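Local structure of glycerol kinase, putative (Plasmodium falciparum, 2W41) at residues 85-90 with 188-193; 89-94 with 104-109; 94-99 with 163-168. The protein probably phosphorylates glycerol with ATP to give sn-glycerol 3-phosphate. One frame throughout, in Å; residues are numbered along the deposited sequence.

All three contacts belong to the N-terminal half of this actin-like kinase and follow one run of chain, 85-99, outward from the cleft. Contacts 1 and 2 share Arg-89 and Glu-90, have centres about 12 Å apart and meet the same two ethanediol molecules. Contact 2 hands Ile-94 on to contact 3, about 14 Å away between centres, where strand 92-96 pairs with strand 166-170; Val-92 and Ile-168 pack together between them. Contacts 1 and 3 lie about 20 Å apart, centre to centre. The bound ADP is about 9 Å from the side chain of Trp-109 and about 13 Å from that of Arg-89, whereas contact 3 lies far from the nucleotide.

Contact 1: residues 85-90 with 188-193; sequences ITNQRE and VTNASR. With EDO (1,2-ethanediol), chain U; EDO (1,2-ethanediol), chain T.
Arg-89 and Glu-90 meet Arg-193 just beyond the end of strand 77-87, a strand of the central mixed sheet in the actin-like N-terminal half, while Asn-87 faces Asn-190 on the short helix 188-191. The charged contact across the two segments is a salt bridge in which Arg-193 grips a single oxygen of Glu-90 side-on. Glu-90 OE2 accepts from NE of Arg-193 at 2.8 Å through its anti lone pair; NH2 of Arg-193 reaches the same OE2 at 2.9 Å from the syn side, out of the carboxylate plane. Bends at chi2 and chi3, both near -60°, fold the Arg-193 chain back so that this edge of the guanidinium faces the acid.

The second kind of contact is stacking. The Arg-89 guanidinium lies on that of Arg-193 with centres 3.8 Å apart and planes 20° from parallel, NH1 of Arg-89 sitting over the middle of its partner. Glu-312 forms salt bridges with both arginines, which would help to offset their charge.

At the other end, the amides of Asn-87 and Asn-190 approach from opposite directions with their planes 24° apart; which way round each amide sits is doubtful in the model.

The third group is the ethanediols, probably from the crystallisation liquor. One is held by Asp-252 and by Arg-89, much as a polyol substrate might be, consistent with the glycerol pocket of related kinases. Its O2 takes the backbone N of Arg-89 at 2.7 Å and NE of Arg-89 at 3.2 Å, while NH2 of Arg-89 donates to its O1 at 3.0 Å. With OE2 given to Arg-193, the other oxygen of Glu-90, OE1, accepts from O1 of the second ethanediol at 2.7 Å.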
loop_
_atom_site.group_PDB
_atom_site.type_symbol
_atom_site.label_atom_id
_atom_site.label_comp_id
_atom_site.label_asym_id
_atom_site.label_seq_id
_atom_site.Cartn_x
_atom_site.Cartn_y
_atom_site.Cartn_z
ATOM N N ILE B 85 -26.319 34.919 13.507
ATOM C CA ILE B 85 -24.963 34.480 13.869
ATOM C C ILE B 85 -24.787 32.936 13.895
ATOM O O ILE B 85 -25.581 32.206 14.509
ATOM C CB ILE B 85 -24.482 35.135 15.199
ATOM C CG1 ILE B 85 -24.187 36.616 14.954
ATOM C CG2 ILE B 85 -23.221 34.425 15.720
ATOM C CD1 ILE B 85 -24.347 37.470 16.102
ATOM N N THR B 86 -23.771 32.467 13.180
ATOM C CA THR B 86 -23.298 31.110 13.314
ATOM C C THR B 86 -21.769 31.158 13.512
ATOM O O THR B 86 -21.134 32.203 13.335
ATOM C CB THR B 86 -23.760 30.225 12.135
ATOM O OG1 THR B 86 -23.539 28.835 12.439
ATOM C CG2 THR B 86 -23.091 30.612 10.804
ATOM N N ASN B 87 -21.188 30.034 13.918
ATOM C CA ASN B 87 -19.876 30.038 14.623
ATOM C C ASN B 87 -19.328 28.660 14.879
ATOM O O ASN B 87 -20.112 27.706 15.172
ATOM C CB ASN B 87 -19.968 30.778 15.962
ATOM C CG ASN B 87 -20.738 29.990 17.024
ATOM O OD1 ASN B 87 -20.134 29.363 17.942
ATOM N ND2 ASN B 87 -22.069 30.035 16.940
ATOM N N GLN B 88 -17.992 28.563 14.733
ATOM C CA GLN B 88 -17.158 27.476 15.298
ATOM C C GLN B 88 -17.595 27.243 16.739
ATOM O O GLN B 88 -17.588 28.172 17.558
ATOM C CB GLN B 88 -15.670 27.822 15.253
ATOM C CG GLN B 88 -15.313 29.172 15.884
ATOM C CD GLN B 88 -13.819 29.294 16.302
ATOM O OE1 GLN B 88 -13.207 28.332 16.762
ATOM N NE2 GLN B 88 -13.249 30.479 16.138
ATOM N N ARG B 89 -18.017 26.014 17.020
ATOM C CA ARG B 89 -18.534 25.618 18.332
ATOM C C ARG B 89 -17.394 25.230 19.297
ATOM O O ARG B 89 -16.214 25.130 18.887
ATOM C CB ARG B 89 -19.535 24.459 18.142
ATOM C CG ARG B 89 -20.642 24.724 17.104
ATOM C CD ARG B 89 -21.421 23.475 16.790
ATOM N NE ARG B 89 -20.570 22.411 16.238
ATOM C CZ ARG B 89 -20.935 21.131 16.086
ATOM N NH1 ARG B 89 -22.142 20.703 16.390
ATOM N NH2 ARG B 89 -20.080 20.257 15.596
ATOM N N GLU B 90 -17.732 25.007 20.568
ATOM C CA GLU B 90 -16.804 24.407 21.556
ATOM C C GLU B 90 -15.662 25.354 21.984
ATOM O O GLU B 90 -15.433 25.538 23.176
ATOM C CB GLU B 90 -16.284 23.067 21.020
ATOM C CG GLU B 90 -17.389 22.021 20.972
ATOM C CD GLU B 90 -17.372 21.173 19.743
ATOM O OE1 GLU B 90 -16.277 20.967 19.197
ATOM O OE2 GLU B 90 -18.452 20.699 19.310
ATOM N N VAL B 188 -29.392 26.926 22.370
ATOM C CA VAL B 188 -29.392 25.524 22.747
ATOM C C VAL B 188 -28.296 24.646 22.132
ATOM O O VAL B 188 -27.823 23.718 22.779
ATOM C CB VAL B 188 -30.796 24.856 22.473
ATOM C CG1 VAL B 188 -31.767 25.265 23.569
ATOM C CG2 VAL B 188 -31.355 25.201 21.092
ATOM N N THR B 189 -27.932 24.913 20.880
ATOM C CA THR B 189 -27.011 24.060 20.125
ATOM C C THR B 189 -25.560 24.253 20.584
ATOM O O THR B 189 -24.842 23.269 20.768
ATOM C CB THR B 189 -27.153 24.282 18.590
ATOM O OG1 THR B 189 -26.730 25.609 18.258
ATOM C CG2 THR B 189 -28.597 24.076 18.158
ATOM N N ASN B 190 -25.158 25.512 20.779
ATOM C CA ASN B 190 -23.889 25.896 21.397
ATOM C C ASN B 190 -23.799 25.406 22.873
ATOM O O ASN B 190 -22.820 24.757 23.259
ATOM C CB ASN B 190 -23.676 27.416 21.310
ATOM C CG ASN B 190 -23.137 27.883 19.926
ATOM O OD1 ASN B 190 -22.004 27.594 19.556
ATOM N ND2 ASN B 190 -23.960 28.644 19.182
ATOM N N ALA B 191 -24.827 25.706 23.692
ATOM C CA ALA B 191 -24.925 25.188 25.045
ATOM C C ALA B 191 -24.658 23.671 25.077
ATOM O O ALA B 191 -24.036 23.158 26.010
ATOM C CB ALA B 191 -26.252 25.477 25.593
ATOM N N SER B 192 -25.122 22.948 24.075
ATOM C CA SER B 192 -24.959 21.514 24.075
ATOM C C SER B 192 -23.487 21.095 23.863
ATOM O O SER B 192 -23.199 19.915 23.960
ATOM C CB SER B 192 -25.850 20.855 23.004
ATOM O OG SER B 192 -25.498 21.285 21.678
ATOM N N ARG B 193 -22.573 22.027 23.573
ATOM C CA ARG B 193 -21.199 21.677 23.220
ATOM C C ARG B 193 -20.186 22.133 24.302
ATOM O O ARG B 193 -19.037 22.421 23.998
ATOM C CB ARG B 193 -20.835 22.317 21.870
ATOM C CG ARG B 193 -21.905 22.204 20.738
ATOM C CD ARG B 193 -22.253 20.752 20.311
ATOM N NE ARG B 193 -21.084 20.057 19.785
ATOM C CZ ARG B 193 -21.123 18.871 19.171
ATOM N NH1 ARG B 193 -22.296 18.275 18.959
ATOM N NH2 ARG B 193 -20.013 18.290 18.718
HETATM C C1 EDO U . -16.823 22.057 16.258
HETATM O O1 EDO U . -17.173 20.741 15.838
HETATM C C2 EDO U . -16.871 22.964 15.041
HETATM O O2 EDO U . -17.937 23.878 15.315
HETATM C C1 EDO T . -15.105 17.732 17.222
HETATM O O1 EDO T . -16.017 18.706 17.697
HETATM C C2 EDO T . -15.806 16.400 17.404
HETATM O O2 EDO T . -16.193 16.215 18.776
#

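Contact 2: residues 89-94 with 104-109; sequences RETVII and YNAIVW. With EDO (1,2-ethanediol), chain U; EDO (1,2-ethanediol), chain T.
Thr-91 meets Trp-109 at the wall of the probable polyol pocket, at one end of a short antiparallel pairing in which Val-92 meets Ile-107 further along. Val-92 and Ile-107 form a single hydrogen-bonded bridge: Ile-107 N donates to Val-92 O at 3.0 Å, in the carbonyl plane, and Val-92 N returns a longer bond of 3.3 Å to Ile-107 O from above that carbonyl's plane. Past the bridge the backbones part, and a water spans the gap, accepting from Ile-94 N and donating to Tyr-104 O. Nearby, CG1 of Ile-93 rests 3.5 Å from the CB of Ala-106.

Toward the pocket, the side chain of Thr-91 takes over the pairing. With chi1 at -65°, OG1 stands beside its own backbone N and accepts from Trp-109 N at 3.0 Å; it also bonds to Gln-88. The same OG1 lies at the edge of the indole, 3.4 Å from CD1 of Trp-109, and the CB of Trp-109 packs on Glu-90 CB at 3.7 Å. NE1 of Trp-109 is bonded to Thr-17, which helps fix the ring's rotation. One ring face turns to the ethanediol of chain U, whose C1 is 3.9 Å from CD2 of Trp-109, toward the rim. An aromatic face laid against a bound diol is consistent with the glycerol site of glycerol kinases, where a tryptophan lines the pocket beside an arginine and a glutamate.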
loop_
_atom_site.group_PDB
_atom_site.type_symbol
_atom_site.label_atom_id
_atom_site.label_comp_id
_atom_site.label_asym_id
_atom_site.label_seq_id
_atom_site.Cartn_x
_atom_site.Cartn_y
_atom_site.Cartn_z
ATOM N N ARG B 89 -18.017 26.014 17.020
ATOM C CA ARG B 89 -18.534 25.618 18.332
ATOM C C ARG B 89 -17.394 25.230 19.297
ATOM O O ARG B 89 -16.214 25.130 18.887
ATOM C CB ARG B 89 -19.535 24.459 18.142
ATOM C CG ARG B 89 -20.642 24.724 17.104
ATOM C CD ARG B 89 -21.421 23.475 16.790
ATOM N NE ARG B 89 -20.570 22.411 16.238
ATOM C CZ ARG B 89 -20.935 21.131 16.086
ATOM N NH1 ARG B 89 -22.142 20.703 16.390
ATOM N NH2 ARG B 89 -20.080 20.257 15.596
ATOM N N GLU B 90 -17.732 25.007 20.568
ATOM C CA GLU B 90 -16.804 24.407 21.556
ATOM C C GLU B 90 -15.662 25.354 21.984
ATOM O O GLU B 90 -15.433 25.538 23.176
ATOM C CB GLU B 90 -16.284 23.067 21.020
ATOM C CG GLU B 90 -17.389 22.021 20.972
ATOM C CD GLU B 90 -17.372 21.173 19.743
ATOM O OE1 GLU B 90 -16.277 20.967 19.197
ATOM O OE2 GLU B 90 -18.452 20.699 19.310
ATOM N N THR B 91 -14.964 25.957 21.018
ATOM C CA THR B 91 -14.072 27.105 21.261
ATOM C C THR B 91 -14.611 28.035 22.338
ATOM O O THR B 91 -15.781 28.427 22.294
ATOM C CB THR B 91 -13.773 27.883 19.951
ATOM O OG1 THR B 91 -13.034 27.024 19.075
ATOM C CG2 THR B 91 -12.981 29.180 20.204
ATOM N N VAL B 92 -13.755 28.348 23.324
ATOM C CA VAL B 92 -14.205 29.054 24.531
ATOM C C VAL B 92 -13.379 30.298 24.876
ATOM O O VAL B 92 -12.149 30.299 24.742
ATOM C CB VAL B 92 -14.399 28.071 25.767
ATOM C CG1 VAL B 92 -13.048 27.544 26.329
ATOM C CG2 VAL B 92 -15.277 28.729 26.889
ATOM N N ILE B 93 -14.044 31.341 25.344
ATOM C CA ILE B 93 -13.375 32.505 25.889
ATOM C C ILE B 93 -13.928 32.800 27.263
ATOM O O ILE B 93 -15.127 32.614 27.526
ATOM C CB ILE B 93 -13.556 33.763 25.019
ATOM C CG1 ILE B 93 -13.186 33.465 23.567
ATOM C CG2 ILE B 93 -12.725 34.948 25.534
ATOM C CD1 ILE B 93 -14.143 34.094 22.563
ATOM N N ILE B 94 -13.028 33.243 28.155
ATOM C CA ILE B 94 -13.434 33.817 29.431
ATOM C C ILE B 94 -13.021 35.261 29.429
ATOM O O ILE B 94 -11.887 35.574 29.051
ATOM C CB ILE B 94 -12.860 33.068 30.647
ATOM C CG1 ILE B 94 -13.180 31.567 30.524
ATOM C CG2 ILE B 94 -13.479 33.680 31.947
ATOM C CD1 ILE B 94 -12.821 30.707 31.755
ATOM N N TYR B 104 -7.968 35.665 28.824
ATOM C CA TYR B 104 -7.099 34.740 28.080
ATOM C C TYR B 104 -7.683 34.609 26.669
ATOM O O TYR B 104 -8.886 34.805 26.444
ATOM C CB TYR B 104 -7.048 33.366 28.768
ATOM C CG TYR B 104 -5.914 32.436 28.355
ATOM C CD1 TYR B 104 -4.692 32.423 29.058
ATOM C CD2 TYR B 104 -6.054 31.557 27.286
ATOM C CE1 TYR B 104 -3.676 31.557 28.711
ATOM C CE2 TYR B 104 -5.030 30.698 26.908
ATOM C CZ TYR B 104 -3.836 30.697 27.631
ATOM O OH TYR B 104 -2.802 29.855 27.255
ATOM N N ASN B 105 -6.817 34.266 25.725
ATOM C CA ASN B 105 -7.227 33.893 24.385
ATOM C C ASN B 105 -8.345 32.891 24.352
ATOM O O ASN B 105 -8.639 32.220 25.355
ATOM C CB ASN B 105 -6.046 33.298 23.643
ATOM C CG ASN B 105 -5.158 34.346 23.062
ATOM O OD1 ASN B 105 -4.155 34.025 22.449
ATOM N ND2 ASN B 105 -5.516 35.613 23.256
ATOM N N ALA B 106 -8.974 32.788 23.186
ATOM C CA ALA B 106 -9.914 31.711 22.936
ATOM C C ALA B 106 -9.089 30.424 22.850
ATOM O O ALA B 106 -7.973 30.436 22.331
ATOM C CB ALA B 106 -10.689 31.983 21.635
ATOM N N ILE B 107 -9.614 29.326 23.386
ATOM C CA ILE B 107 -8.971 28.019 23.244
ATOM C C ILE B 107 -9.825 27.222 22.257
ATOM O O ILE B 107 -10.952 26.825 22.541
ATOM C CB ILE B 107 -8.741 27.256 24.634
ATOM C CG1 ILE B 107 -7.856 28.048 25.598
ATOM C CG2 ILE B 107 -8.100 25.896 24.429
ATOM C CD1 ILE B 107 -7.596 27.335 27.007
ATOM N N VAL B 108 -9.268 27.001 21.080
ATOM C CA VAL B 108 -9.991 26.431 19.960
ATOM C C VAL B 108 -10.399 24.973 20.238
ATOM O O VAL B 108 -9.697 24.255 20.929
ATOM C CB VAL B 108 -9.164 26.599 18.653
ATOM C CG1 VAL B 108 -9.973 26.208 17.422
ATOM C CG2 VAL B 108 -8.712 28.019 18.528
ATOM N N TRP B 109 -11.567 24.552 19.742
ATOM C CA TRP B 109 -12.023 23.159 19.872
ATOM C C TRP B 109 -10.963 22.113 19.480
ATOM O O TRP B 109 -10.997 20.940 19.942
ATOM C CB TRP B 109 -13.246 22.960 18.973
ATOM C CG TRP B 109 -13.035 23.247 17.465
ATOM C CD1 TRP B 109 -12.962 24.494 16.841
ATOM C CD2 TRP B 109 -12.921 22.271 16.422
ATOM N NE1 TRP B 109 -12.782 24.325 15.490
ATOM C CE2 TRP B 109 -12.783 22.976 15.203
ATOM C CE3 TRP B 109 -12.918 20.870 16.404
ATOM C CZ2 TRP B 109 -12.655 22.324 13.968
ATOM C CZ3 TRP B 109 -12.805 20.216 15.171
ATOM C CH2 TRP B 109 -12.656 20.960 13.961
HETATM C C1 EDO U . -16.823 22.057 16.258
HETATM O O1 EDO U . -17.173 20.741 15.838
HETATM C C2 EDO U . -16.871 22.964 15.041
HETATM O O2 EDO U . -17.937 23.878 15.315
HETATM C C1 EDO T . -15.105 17.732 17.222
HETATM O O1 EDO T . -16.017 18.706 17.697
HETATM C C2 EDO T . -15.806 16.400 17.404
HETATM O O2 EDO T . -16.193 16.215 18.776
HETATM O O HOH W 1 -10.329 32.868 27.533
#

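Contact 3: residues 94-99 with 163-168; sequences IWDRIT and DGTAVI
Val-167 lies over one face of the Trp-95 indole, and this CH-pi contact is the apolar centre. CB of Val-167 sits 3.8 Å from the centroid of the five-membered ring of Trp-95, 23° off its normal, while CG1 of Val-167 stands above the rim of the six-membered ring, 3.4 Å from CZ2 of Trp-95. The tryptophan's chi1 of 67° tucks CG between backbone N and carbonyl carbon and brings the ring over to its strand partner. On the other sheet face, Ile-94 CD1 meets Ile-168 CG1 at 4.3 Å, and CG2 of Ile-94 touches the methyl of Ala-166.

Between these two layers strands 92-96 and 166-170 run antiparallel. Trp-95 and Val-167 are the hydrogen-bonded pair, each backbone N 2.9 Å from the other's O. Two residues further along, Arg-97 N donates to Thr-165 O at 3.0 Å.

At the polar edge the Arg-97 side chain, extended to CD and then bent at chi3, brings the middle of its guanidinium face over CG2 of Val-167, while NH2 makes a weak bond to Ala-166 O at 3.1 Å and another to Ser-218 O. Each strand end is tied off by an aspartate: Asp-96 OD2 accepts from both N and OG1 of Thr-99, an Asx motif, and Asp-163 OD1 takes N and OG1 of Thr-165, an Asx turn. Lys-160 makes a salt bridge to Asp-96 OD1 and a hydrogen bond to Thr-165 OG1.

Helices flank this ribbon. Ile-157 and Ile-161 of helix 155-163 pack on Ile-94, whereas Trp-95 meets Trp-174 edge-to-face and touches Phe-177, both on helix 171-179.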
loop_
_atom_site.group_PDB
_atom_site.type_symbol
_atom_site.label_atom_id
_atom_site.label_comp_id
_atom_site.label_asym_id
_atom_site.label_seq_id
_atom_site.Cartn_x
_atom_site.Cartn_y
_atom_site.Cartn_z
ATOM N N ILE B 94 -13.028 33.243 28.155
ATOM C CA ILE B 94 -13.434 33.817 29.431
ATOM C C ILE B 94 -13.021 35.261 29.429
ATOM O O ILE B 94 -11.887 35.574 29.051
ATOM C CB ILE B 94 -12.860 33.068 30.647
ATOM C CG1 ILE B 94 -13.180 31.567 30.524
ATOM C CG2 ILE B 94 -13.479 33.680 31.947
ATOM C CD1 ILE B 94 -12.821 30.707 31.755
ATOM N N TRP B 95 -13.958 36.141 29.795
ATOM C CA TRP B 95 -13.653 37.576 29.848
ATOM C C TRP B 95 -14.226 38.311 31.059
ATOM O O TRP B 95 -14.928 37.739 31.894
ATOM C CB TRP B 95 -14.026 38.307 28.538
ATOM C CG TRP B 95 -15.503 38.383 28.221
ATOM C CD1 TRP B 95 -16.381 39.391 28.562
ATOM C CD2 TRP B 95 -16.263 37.419 27.479
ATOM N NE1 TRP B 95 -17.638 39.101 28.091
ATOM C CE2 TRP B 95 -17.600 37.895 27.426
ATOM C CE3 TRP B 95 -15.950 36.185 26.870
ATOM C CZ2 TRP B 95 -18.626 37.179 26.766
ATOM C CZ3 TRP B 95 -16.967 35.472 26.218
ATOM C CH2 TRP B 95 -18.285 35.977 26.170
ATOM N N ASP B 96 -13.909 39.597 31.131
ATOM C CA ASP B 96 -14.413 40.464 32.153
ATOM C C ASP B 96 -15.770 41.073 31.787
ATOM O O ASP B 96 -15.922 41.812 30.799
ATOM C CB ASP B 96 -13.380 41.542 32.447
ATOM C CG ASP B 96 -13.784 42.431 33.595
ATOM O OD1 ASP B 96 -14.194 41.891 34.639
ATOM O OD2 ASP B 96 -13.689 43.668 33.455
ATOM N N ARG B 97 -16.757 40.759 32.607
ATOM C CA ARG B 97 -18.122 41.210 32.387
ATOM C C ARG B 97 -18.322 42.717 32.175
ATOM O O ARG B 97 -19.282 43.102 31.508
ATOM C CB ARG B 97 -18.998 40.726 33.536
ATOM C CG ARG B 97 -20.449 41.096 33.412
ATOM C CD ARG B 97 -21.213 40.597 34.623
ATOM N NE ARG B 97 -21.090 39.144 34.820
ATOM C CZ ARG B 97 -21.858 38.213 34.244
ATOM N NH1 ARG B 97 -22.834 38.549 33.383
ATOM N NH2 ARG B 97 -21.646 36.931 34.547
ATOM N N ILE B 98 -17.455 43.563 32.753
ATOM C CA ILE B 98 -17.672 45.026 32.703
ATOM C C ILE B 98 -16.777 45.793 31.723
ATOM O O ILE B 98 -17.208 46.791 31.170
ATOM C CB ILE B 98 -17.723 45.745 34.115
ATOM C CG1 ILE B 98 -18.301 44.844 35.203
ATOM C CG2 ILE B 98 -18.613 46.999 34.055
ATOM C CD1 ILE B 98 -17.970 45.348 36.632
ATOM N N THR B 99 -15.538 45.351 31.538
ATOM C CA THR B 99 -14.625 45.930 30.533
ATOM C C THR B 99 -14.613 45.140 29.195
ATOM O O THR B 99 -14.170 45.635 28.156
ATOM C CB THR B 99 -13.175 46.017 31.076
ATOM O OG1 THR B 99 -12.605 44.703 31.215
ATOM C CG2 THR B 99 -13.131 46.734 32.427
ATOM N N ASP B 163 -15.967 35.277 42.176
ATOM C CA ASP B 163 -16.616 36.515 42.635
ATOM C C ASP B 163 -17.806 36.971 41.776
ATOM O O ASP B 163 -18.574 37.840 42.201
ATOM C CB ASP B 163 -15.594 37.651 42.897
ATOM C CG ASP B 163 -14.946 38.193 41.625
ATOM O OD1 ASP B 163 -15.456 37.898 40.519
ATOM O OD2 ASP B 163 -13.925 38.942 41.734
ATOM N N GLY B 164 -17.949 36.380 40.580
ATOM C CA GLY B 164 -19.107 36.606 39.714
ATOM C C GLY B 164 -18.959 37.692 38.660
ATOM O O GLY B 164 -19.978 38.118 38.066
ATOM N N THR B 165 -17.712 38.125 38.403
ATOM C CA THR B 165 -17.455 39.263 37.510
ATOM C C THR B 165 -16.871 38.838 36.150
ATOM O O THR B 165 -16.440 39.684 35.344
ATOM C CB THR B 165 -16.548 40.378 38.188
ATOM O OG1 THR B 165 -15.190 39.913 38.339
ATOM C CG2 THR B 165 -17.127 40.815 39.558
ATOM N N ALA B 166 -16.849 37.536 35.900
ATOM C CA ALA B 166 -16.404 37.022 34.617
ATOM C C ALA B 166 -17.567 36.397 33.851
ATOM O O ALA B 166 -18.619 36.091 34.443
ATOM C CB ALA B 166 -15.230 36.028 34.773
ATOM N N VAL B 167 -17.372 36.286 32.521
ATOM C CA VAL B 167 -18.247 35.557 31.592
ATOM C C VAL B 167 -17.492 34.419 30.921
ATOM O O VAL B 167 -16.389 34.605 30.385
ATOM C CB VAL B 167 -18.800 36.463 30.481
ATOM C CG1 VAL B 167 -19.811 35.676 29.596
ATOM C CG2 VAL B 167 -19.424 37.728 31.067
ATOM N N ILE B 168 -18.095 33.243 30.965
ATOM C CA ILE B 168 -17.679 32.125 30.132
ATOM C C ILE B 168 -18.593 31.999 28.854
ATOM O O ILE B 168 -19.812 31.719 28.922
ATOM C CB ILE B 168 -17.685 30.801 30.951
ATOM C CG1 ILE B 168 -17.034 31.006 32.339
ATOM C CG2 ILE B 168 -17.073 29.612 30.112
ATOM C CD1 ILE B 168 -17.078 29.737 33.270
#